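Uncharacterized protein (PDB 6ULO) is of unknown function, a probable membrane-anchored leptospiral protein whose DUF7790 domain is assigned to the Rossmann-fold clan. Local coordinates at residues L243-S248 and Q281-F286. Residues are numbered along the deposited sequence; the frame is centred on the assembly and turned at random.
Sequences LPVSES and QKISNF
K282 reaches E247 because its chain is extended beyond CG (chi2 -177°, with the later torsions also anti), while the glutamate, which leaves the backbone away from 281-286, bends at chi2 (-81°) and brings its carboxylate back. The two side chains meet in a salt bridge, K282 NZ to E247 OE2, modelled at 2.3 Å, too short for its exact length to be trusted. On the way the lysine methylenes run past the E247 carbonyl, with K282 CE 3.4 Å from E247 O. A long, flexible lysine suits this partly exposed site, since it can cover backbone with its stem and still carry its charge to an exposed partner.

Deeper in, V245 and I283 make the apolar half of the contact: CG1 of V245 lies 3.7 Å from CG2 of I283 and also nears its CB and CD1. Branching at CB gives both residues broad, rigid surfaces.

Between the apolar pair and the salt bridge, two waters join S246 and the corner residue E247 to the first turn of helix 283-291. Water 1 accepts from S284 N, 3.0 Å away, thus serving an N-H at the open start of the helix, and can donate to S246 O, though other acceptors compete. Water 2 donates to E247 O and is hydrogen-bonded to S284 OG at 2.7 Å; the short, polar serine fits this hydrated first turn.

K282 is the N-cap residue, and K282 O accepts the hydrogen bond of F286 N (2.9 Å) as the helix begins. Strand 277-282, between strands 249-255 and 315-318 in the mixed, Rossmann-like sheet, passes directly into helix 283-291 at its C-terminal end, where I283 also packs on V218 and I221 of strand 218-222 and on V251 of strand 249-255, which follows the 247-248 corner.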
loop_
_atom_site.group_PDB
_atom_site.type_symbol
_atom_site.label_atom_id
_atom_site.label_comp_id
_atom_site.label_asym_id
_atom_site.label_seq_id
_atom_site.Cartn_x
_atom_site.Cartn_y
_atom_site.Cartn_z
ATOM N N LEU A 243 9.068 -14.362 -2.415
ATOM C CA LEU A 243 7.643 -14.130 -2.675
ATOM C C LEU A 243 7.183 -15.008 -3.829
ATOM O O LEU A 243 7.830 -15.009 -4.895
ATOM C CB LEU A 243 7.370 -12.675 -3.054
ATOM C CG LEU A 243 7.579 -11.635 -1.957
ATOM C CD1 LEU A 243 7.428 -10.233 -2.563
ATOM C CD2 LEU A 243 6.597 -11.831 -0.780
ATOM N N PRO A 244 6.071 -15.737 -3.675
ATOM C CA PRO A 244 5.437 -16.387 -4.831
ATOM C C PRO A 244 4.732 -15.317 -5.656
ATOM O O PRO A 244 4.051 -14.452 -5.101
ATOM C CB PRO A 244 4.442 -17.348 -4.176
ATOM C CG PRO A 244 4.065 -16.665 -2.901
ATOM C CD PRO A 244 5.295 -15.917 -2.430
ATOM N N VAL A 245 4.939 -15.346 -6.975
ATOM C CA VAL A 245 4.444 -14.287 -7.847
ATOM C C VAL A 245 3.810 -14.881 -9.092
ATOM O O VAL A 245 4.071 -16.023 -9.465
ATOM C CB VAL A 245 5.557 -13.285 -8.231
ATOM C CG1 VAL A 245 6.152 -12.674 -6.986
ATOM C CG2 VAL A 245 6.645 -13.978 -9.042
ATOM N N SER A 246 2.916 -14.099 -9.697
ATOM C CA SER A 246 2.332 -14.394 -10.995
ATOM C C SER A 246 3.214 -13.802 -12.094
ATOM O O SER A 246 4.030 -12.912 -11.847
ATOM C CB SER A 246 0.912 -13.803 -11.086
ATOM O OG SER A 246 0.876 -12.374 -10.974
ATOM N N GLU A 247 3.034 -14.304 -13.322
ATOM C CA GLU A 247 3.762 -13.759 -14.465
ATOM C C GLU A 247 3.531 -12.259 -14.610
ATOM O O GLU A 247 4.439 -11.509 -15.002
ATOM C CB GLU A 247 3.332 -14.483 -15.750
ATOM C CG GLU A 247 4.136 -14.108 -16.988
ATOM C CD GLU A 247 3.694 -12.806 -17.667
ATOM O OE1 GLU A 247 2.517 -12.394 -17.513
ATOM O OE2 GLU A 247 4.540 -12.190 -18.367
ATOM N N SER A 248 2.326 -11.797 -14.305
ATOM C CA SER A 248 1.957 -10.402 -14.523
ATOM C C SER A 248 2.186 -9.529 -13.296
ATOM O O SER A 248 2.019 -8.320 -13.377
ATOM C CB SER A 248 0.486 -10.314 -14.918
ATOM O OG SER A 248 -0.313 -10.814 -13.862
ATOM N N GLN A 281 7.304 -2.484 -12.584
ATOM C CA GLN A 281 8.329 -3.456 -12.949
ATOM C C GLN A 281 7.786 -4.818 -12.571
ATOM O O GLN A 281 7.330 -5.000 -11.440
ATOM C CB GLN A 281 9.608 -3.183 -12.148
ATOM C CG GLN A 281 10.710 -4.210 -12.317
ATOM C CD GLN A 281 11.983 -3.835 -11.575
ATOM O OE1 GLN A 281 11.963 -2.999 -10.649
ATOM N NE2 GLN A 281 13.101 -4.444 -11.981
ATOM N N LYS A 282 7.846 -5.785 -13.468
ATOM C CA LYS A 282 7.396 -7.118 -13.050
ATOM C C LYS A 282 8.208 -7.598 -11.853
ATOM O O LYS A 282 9.428 -7.414 -11.803
ATOM C CB LYS A 282 7.504 -8.115 -14.212
ATOM C CG LYS A 282 6.364 -7.990 -15.238
ATOM C CD LYS A 282 6.457 -9.024 -16.339
ATOM C CE LYS A 282 5.202 -9.026 -17.204
ATOM N NZ LYS A 282 5.290 -9.992 -18.322
ATOM N N ILE A 283 7.531 -8.219 -10.872
ATOM C CA ILE A 283 8.277 -8.717 -9.709
ATOM C C ILE A 283 9.324 -9.744 -10.127
ATOM O O ILE A 283 10.438 -9.766 -9.590
ATOM C CB ILE A 283 7.351 -9.270 -8.612
ATOM C CG1 ILE A 283 6.290 -8.263 -8.210
ATOM C CG2 ILE A 283 8.164 -9.603 -7.397
ATOM C CD1 ILE A 283 5.346 -8.760 -7.120
ATOM N N SER A 284 9.012 -10.576 -11.123
ATOM C CA SER A 284 10.016 -11.526 -11.614
ATOM C C SER A 284 11.246 -10.802 -12.156
ATOM O O SER A 284 12.384 -11.253 -11.951
ATOM C CB SER A 284 9.417 -12.402 -12.708
ATOM O OG SER A 284 9.030 -11.599 -13.808
ATOM N N ASN A 285 11.036 -9.693 -12.872
ATOM C CA ASN A 285 12.152 -8.888 -13.368
ATOM C C ASN A 285 12.935 -8.292 -12.204
ATOM O O ASN A 285 14.171 -8.361 -12.166
ATOM C CB ASN A 285 11.601 -7.802 -14.308
ATOM C CG ASN A 285 12.694 -6.889 -14.875
ATOM O OD1 ASN A 285 13.233 -6.053 -14.160
ATOM N ND2 ASN A 285 13.007 -7.038 -16.169
ATOM N N PHE A 286 12.231 -7.771 -11.209
ATOM C CA PHE A 286 12.897 -7.210 -10.041
ATOM C C PHE A 286 13.733 -8.264 -9.326
ATOM O O PHE A 286 14.828 -7.966 -8.864
ATOM C CB PHE A 286 11.833 -6.614 -9.118
ATOM C CG PHE A 286 12.366 -5.837 -7.941
ATOM C CD1 PHE A 286 13.423 -4.933 -8.091
ATOM C CD2 PHE A 286 11.759 -5.961 -6.689
ATOM C CE1 PHE A 286 13.866 -4.175 -7.014
ATOM C CE2 PHE A 286 12.193 -5.192 -5.604
ATOM C CZ PHE A 286 13.242 -4.288 -5.768
HETATM O O HOH W 1 6.237 -10.838 -12.136
HETATM O O HOH W 2 6.929 -12.528 -15.233
#